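Local coordinates for protein dehydroascorbate reductase (Chlamydomonas reinhardtii, PDB 5XFT) that probably reduces dehydroascorbate to ascorbate at the expense of two glutathione molecules, as a member of the DHAR family of the glutathione S-transferase superfamily, at residues 108-113 / 167-172; 162-167 / 200-205. One frame throughout, in Å; residues are numbered along the deposited sequence.

Interaction 1 of 2, residues 108-113 / 167-172; sequences RAILIG and VALKHF
Within the all-helical C-terminal domain of this glutathione S-transferase fold, Leu111 and Ile110 near the end of helix 103-112 pack against Ala168, Leu169 and Phe172 of helix 153-173, a worked example of two helices joined by apolar side chains alone. The short segments run nearly the same way, at 25° to each other, with axes 10.7 Å apart. Leu111 spans that gap by dividing its two methyls. Its CD1 meets the CB of Ala168 at 3.7 Å, where the small alanine lets the branch come close to the opposing helix. Its CD2 lies between two partners, 3.8 Å from CD2 of Leu169 and 3.9 Å from CB of Phe172. The phenylalanine is therefore met mainly at the root of its side chain, and the methyl reaches its ring obliquely. Leu169 brings the same CD2 to a second neighbour, CG2 of Ile110, at 3.7 Å, and the two side chains cross nearly at right angles. With CG1 of Ile110 beside the backbone N (chi1 -69°), the branch methyl CG2 takes the position anti to that N and is the one that meets Leu169. An alanine in place of Leu111 would remove both methyls and is likely to open a gap between the helices, leaving Leu169 with Ile110 as its main partner here and the CB of Phe172 without the methyl that touches it. Helix 118-138 closes one flank of the contact through Leu125, which touches both Ile110 and Leu169. Phe107, one turn earlier on helix 103-112, extends the apolar surface onto Ala168 and Leu169, while Trp211 of helix 204-212 and Ile215 beyond it pack on Phe172.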
loop_
_atom_site.group_PDB
_atom_site.type_symbol
_atom_site.label_atom_id
_atom_site.label_comp_id
_atom_site.label_asym_id
_atom_site.label_seq_id
_atom_site.Cartn_x
_atom_site.Cartn_y
_atom_site.Cartn_z
ATOM N N ARG A 108 -13.232 -2.966 1.548
ATOM C CA ARG A 108 -13.962 -1.732 1.315
ATOM C C ARG A 108 -15.463 -1.980 1.265
ATOM O O ARG A 108 -16.233 -1.234 1.875
ATOM C CB ARG A 108 -13.480 -1.069 0.026
ATOM C CG ARG A 108 -14.295 0.151 -0.357
ATOM C CD ARG A 108 -13.838 0.718 -1.673
ATOM N NE ARG A 108 -13.993 -0.251 -2.747
ATOM C CZ ARG A 108 -13.520 -0.084 -3.975
ATOM N NH1 ARG A 108 -12.848 1.017 -4.289
ATOM N NH2 ARG A 108 -13.713 -1.028 -4.884
ATOM N N ALA A 109 -15.900 -3.022 0.552
ATOM C CA ALA A 109 -17.326 -3.318 0.493
ATOM C C ALA A 109 -17.884 -3.608 1.878
ATOM O O ALA A 109 -19.076 -3.395 2.129
ATOM C CB ALA A 109 -17.584 -4.498 -0.445
ATOM N N ILE A 110 -17.038 -4.101 2.781
ATOM C CA ILE A 110 -17.444 -4.282 4.166
ATOM C C ILE A 110 -17.601 -2.930 4.848
ATOM O O ILE A 110 -18.594 -2.680 5.542
ATOM C CB ILE A 110 -16.430 -5.174 4.903
ATOM C CG1 ILE A 110 -16.504 -6.611 4.381
ATOM C CG2 ILE A 110 -16.645 -5.105 6.419
ATOM C CD1 ILE A 110 -15.372 -7.468 4.847
ATOM N N LEU A 111 -16.634 -2.028 4.650
ATOM C CA LEU A 111 -16.700 -0.757 5.370
ATOM C C LEU A 111 -17.850 0.118 4.884
ATOM O O LEU A 111 -18.555 0.723 5.699
ATOM C CB LEU A 111 -15.380 0.002 5.257
ATOM C CG LEU A 111 -14.279 -0.366 6.257
ATOM C CD1 LEU A 111 -13.145 0.656 6.202
ATOM C CD2 LEU A 111 -14.826 -0.492 7.674
ATOM N N ILE A 112 -18.057 0.208 3.570
ATOM C CA ILE A 112 -18.921 1.251 3.023
ATOM C C ILE A 112 -19.941 0.694 2.038
ATOM O O ILE A 112 -20.457 1.429 1.188
ATOM C CB ILE A 112 -18.078 2.358 2.358
ATOM C CG1 ILE A 112 -17.306 1.817 1.160
ATOM C CG2 ILE A 112 -17.096 2.966 3.342
ATOM C CD1 ILE A 112 -16.416 2.857 0.506
ATOM N N GLY A 113 -20.265 -0.589 2.156
ATOM C CA GLY A 113 -21.190 -1.215 1.241
ATOM C C GLY A 113 -22.584 -1.391 1.811
ATOM O O GLY A 113 -22.853 -1.077 2.974
ATOM N N VAL A 167 -6.528 -2.216 10.571
ATOM C CA VAL A 167 -6.738 -1.008 11.369
ATOM C C VAL A 167 -8.181 -0.532 11.248
ATOM O O VAL A 167 -8.897 -0.378 12.248
ATOM C CB VAL A 167 -5.750 0.094 10.954
ATOM C CG1 VAL A 167 -6.135 1.417 11.594
ATOM C CG2 VAL A 167 -4.331 -0.296 11.346
ATOM N N ALA A 168 -8.628 -0.304 10.013
ATOM C CA ALA A 168 -9.951 0.265 9.795
ATOM C C ALA A 168 -11.047 -0.683 10.256
ATOM O O ALA A 168 -12.032 -0.250 10.864
ATOM C CB ALA A 168 -10.132 0.615 8.319
ATOM N N LEU A 169 -10.900 -1.979 9.974
ATOM C CA LEU A 169 -11.941 -2.918 10.380
ATOM C C LEU A 169 -12.022 -3.024 11.896
ATOM O O LEU A 169 -13.121 -3.069 12.459
ATOM C CB LEU A 169 -11.699 -4.289 9.757
ATOM C CG LEU A 169 -12.045 -4.456 8.276
ATOM C CD1 LEU A 169 -11.808 -5.897 7.869
ATOM C CD2 LEU A 169 -13.470 -4.044 7.984
ATOM N N LYS A 170 -10.871 -3.044 12.574
ATOM C CA LYS A 170 -10.893 -3.063 14.033
ATOM C C LYS A 170 -11.549 -1.807 14.590
ATOM O O LYS A 170 -12.262 -1.866 15.598
ATOM C CB LYS A 170 -9.476 -3.222 14.580
ATOM C CG LYS A 170 -9.346 -3.002 16.081
ATOM C CD LYS A 170 -10.159 -4.012 16.876
ATOM C CE LYS A 170 -9.843 -3.919 18.363
ATOM N NZ LYS A 170 -10.110 -2.561 18.918
ATOM N N HIS A 171 -11.338 -0.661 13.940
ATOM C CA HIS A 171 -11.862 0.579 14.506
ATOM C C HIS A 171 -13.357 0.750 14.245
ATOM O O HIS A 171 -14.112 1.141 15.145
ATOM C CB HIS A 171 -11.094 1.775 13.956
ATOM C CG HIS A 171 -11.639 3.092 14.404
ATOM N ND1 HIS A 171 -12.599 3.781 13.694
ATOM C CD2 HIS A 171 -11.369 3.841 15.498
ATOM C CE1 HIS A 171 -12.892 4.903 14.328
ATOM N NE2 HIS A 171 -12.156 4.965 15.423
ATOM N N PHE A 172 -13.802 0.476 13.023
ATOM C CA PHE A 172 -15.180 0.742 12.633
ATOM C C PHE A 172 -16.125 -0.425 12.875
ATOM O O PHE A 172 -17.343 -0.213 12.944
ATOM C CB PHE A 172 -15.240 1.119 11.151
ATOM C CG PHE A 172 -14.626 2.456 10.838
ATOM C CD1 PHE A 172 -15.265 3.628 11.199
ATOM C CD2 PHE A 172 -13.416 2.538 10.173
ATOM C CE1 PHE A 172 -14.707 4.855 10.908
ATOM C CE2 PHE A 172 -12.856 3.763 9.879
ATOM C CZ PHE A 172 -13.502 4.923 10.247
#

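Interaction 2 of 2, residues 162-167 / 200-205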
loop_
_atom_site.group_PDB
_atom_site.type_symbol
_atom_site.label_atom_id
_atom_site.label_comp_id
_atom_site.label_asym_id
_atom_site.label_seq_id
_atom_site.Cartn_x
_atom_site.Cartn_y
_atom_site.Cartn_z
ATOM N N LEU A 162 -3.447 -4.561 3.555
ATOM C CA LEU A 162 -3.678 -5.307 4.787
ATOM C C LEU A 162 -3.640 -4.386 6.001
ATOM O O LEU A 162 -4.426 -4.556 6.943
ATOM C CB LEU A 162 -2.643 -6.424 4.917
ATOM C CG LEU A 162 -2.726 -7.325 6.146
ATOM C CD1 LEU A 162 -3.970 -8.189 6.097
ATOM C CD2 LEU A 162 -1.477 -8.181 6.247
ATOM N N TYR A 163 -2.723 -3.415 5.994
ATOM C CA TYR A 163 -2.654 -2.413 7.055
ATOM C C TYR A 163 -3.994 -1.705 7.218
ATOM O O TYR A 163 -4.571 -1.659 8.317
ATOM C CB TYR A 163 -1.548 -1.414 6.712
ATOM C CG TYR A 163 -1.091 -0.504 7.833
ATOM C CD1 TYR A 163 -1.308 -0.827 9.166
ATOM C CD2 TYR A 163 -0.447 0.691 7.545
ATOM C CE1 TYR A 163 -0.882 0.012 10.173
ATOM C CE2 TYR A 163 -0.019 1.530 8.541
ATOM C CZ TYR A 163 -0.239 1.194 9.854
ATOM O OH TYR A 163 0.192 2.046 10.843
ATOM N N HIS A 164 -4.509 -1.159 6.111
ATOM C CA HIS A 164 -5.823 -0.528 6.129
ATOM C C HIS A 164 -6.897 -1.493 6.611
ATOM O O HIS A 164 -7.792 -1.106 7.370
ATOM C CB HIS A 164 -6.171 -0.004 4.738
ATOM C CG HIS A 164 -5.533 1.306 4.411
ATOM N ND1 HIS A 164 -6.266 2.448 4.169
ATOM C CD2 HIS A 164 -4.232 1.658 4.284
ATOM C CE1 HIS A 164 -5.445 3.448 3.907
ATOM N NE2 HIS A 164 -4.205 2.996 3.970
ATOM N N ALA A 165 -6.820 -2.757 6.187
ATOM C CA ALA A 165 -7.863 -3.719 6.532
ATOM C C ALA A 165 -7.925 -3.944 8.037
ATOM O O ALA A 165 -8.985 -3.795 8.656
ATOM C CB ALA A 165 -7.637 -5.038 5.790
ATOM N N VAL A 166 -6.792 -4.288 8.655
ATOM C CA VAL A 166 -6.831 -4.601 10.080
ATOM C C VAL A 166 -7.154 -3.353 10.897
ATOM O O VAL A 166 -8.009 -3.391 11.794
ATOM C CB VAL A 166 -5.524 -5.287 10.539
ATOM C CG1 VAL A 166 -5.289 -6.565 9.747
ATOM C CG2 VAL A 166 -4.322 -4.369 10.414
ATOM N N VAL A 167 -6.528 -2.216 10.571
ATOM C CA VAL A 167 -6.738 -1.008 11.369
ATOM C C VAL A 167 -8.181 -0.532 11.248
ATOM O O VAL A 167 -8.897 -0.378 12.248
ATOM C CB VAL A 167 -5.750 0.094 10.954
ATOM C CG1 VAL A 167 -6.135 1.417 11.594
ATOM C CG2 VAL A 167 -4.331 -0.296 11.346
ATOM N N VAL A 200 8.019 5.163 6.190
ATOM C CA VAL A 200 6.858 5.712 5.502
ATOM C C VAL A 200 5.571 5.238 6.163
ATOM O O VAL A 200 4.537 5.108 5.501
ATOM C CB VAL A 200 6.897 5.341 4.007
ATOM C CG1 VAL A 200 8.056 6.057 3.316
ATOM C CG2 VAL A 200 7.042 3.831 3.830
ATOM N N ASP A 201 5.618 4.989 7.471
ATOM C CA ASP A 201 4.424 4.627 8.232
ATOM C C ASP A 201 3.660 5.898 8.585
ATOM O O ASP A 201 4.142 6.723 9.368
ATOM C CB ASP A 201 4.804 3.847 9.490
ATOM C CG ASP A 201 3.599 3.213 10.182
ATOM O OD1 ASP A 201 2.454 3.661 9.953
ATOM O OD2 ASP A 201 3.802 2.263 10.971
ATOM N N TYR A 202 2.463 6.056 8.013
ATOM C CA TYR A 202 1.642 7.230 8.292
ATOM C C TYR A 202 0.827 7.095 9.576
ATOM O O TYR A 202 0.376 8.113 10.112
ATOM C CB TYR A 202 0.711 7.520 7.108
ATOM C CG TYR A 202 0.228 6.285 6.384
ATOM C CD1 TYR A 202 -0.865 5.565 6.852
ATOM C CD2 TYR A 202 0.865 5.835 5.232
ATOM C CE1 TYR A 202 -1.312 4.431 6.192
ATOM C CE2 TYR A 202 0.422 4.708 4.563
ATOM C CZ TYR A 202 -0.667 4.008 5.050
ATOM O OH TYR A 202 -1.114 2.880 4.399
ATOM N N GLY A 203 0.618 5.880 10.077
ATOM C CA GLY A 203 -0.040 5.703 11.355
ATOM C C GLY A 203 -1.519 5.367 11.218
ATOM O O GLY A 203 -2.144 5.554 10.171
ATOM N N THR A 204 -2.096 4.879 12.326
ATOM C CA THR A 204 -3.456 4.345 12.280
ATOM C C THR A 204 -4.509 5.446 12.257
ATOM O O THR A 204 -5.575 5.261 11.656
ATOM C CB THR A 204 -3.713 3.407 13.462
ATOM O OG1 THR A 204 -3.803 4.160 14.676
ATOM C CG2 THR A 204 -2.594 2.375 13.587
ATOM N N GLU A 205 -4.246 6.590 12.891
ATOM C CA GLU A 205 -5.224 7.670 12.840
ATOM C C GLU A 205 -5.342 8.222 11.435
ATOM O O GLU A 205 -6.426 8.630 11.019
ATOM C CB GLU A 205 -4.872 8.807 13.801
ATOM C CG GLU A 205 -4.362 8.397 15.175
ATOM C CD GLU A 205 -2.956 7.810 15.137
ATOM O OE1 GLU A 205 -2.817 6.629 15.501
ATOM O OE2 GLU A 205 -2.004 8.524 14.751
#
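Hydrogen bonding leads this contact, with Tyr163 and His164 of helix 153-173 meeting Asp201 and Tyr202 before helix 204-212. Tyr163 OH donates to the syn lone pair of Asp201 OD1 at 2.9 Å; ring and carboxylate planes stand 78° apart. The phenol reaches this oxygen because CG of Tyr163 is anti to the backbone N (chi1 -166°), sending the ring out from the helix. Gly203 N approaches the same OD1 from the anti side, tilted 28° out of the carboxylate plane, also at 2.9 Å, closing an Asx turn. His164 NE2 makes a weak, bent bond of 3.1 Å to Tyr202 OH, which lies in the imidazole plane at the ring edge. The stronger partners lie elsewhere: His25 ND1 for the tyrosine hydroxyl and Trp211 NE1 for His164 ND1.

Aromatic contacts run beside these bonds. The rings of Tyr163 and Tyr202 slide past each other obliquely, with CE2 of Tyr163 4.0 Å from CE1 of Tyr202, while His164 meets Tyr202 rim to rim.

Aliphatic packing completes the set: Val167 CG1 lies 3.6 Å from Thr204 CB, and its CG2 faces the threonine methyl, CG2, at 3.9 Å.

Two donors thus grip one carboxylate oxygen, which ties the turn to the tyrosine, fixes the rotation of the Asp201 side chain and probably stabilises its negative charge.

Helix 153-173 serves both contacts, and Val167 belongs to the segments of each, though it makes contact across only the second, against Thr204. The principle is one helix using different sides for different chemistry. In interaction 1 it meets helix 103-112 through carbon alone, with the centre of the contact about 16 Å from the centre of the chain; in interaction 2 it meets the approach to helix 204-212 through polar and aromatic groups, its centre about 9 Å from that point. The two centres lie about 12 Å apart. Phe107 and Trp211 each touch residues of both. Interaction 2 faces the thioredoxin-like domain: His164 lies near, without touching, Cys21 and Cys24, a CxxC pair at a helix start as in thioredoxins, consistent with proximity to the probable glutathione site.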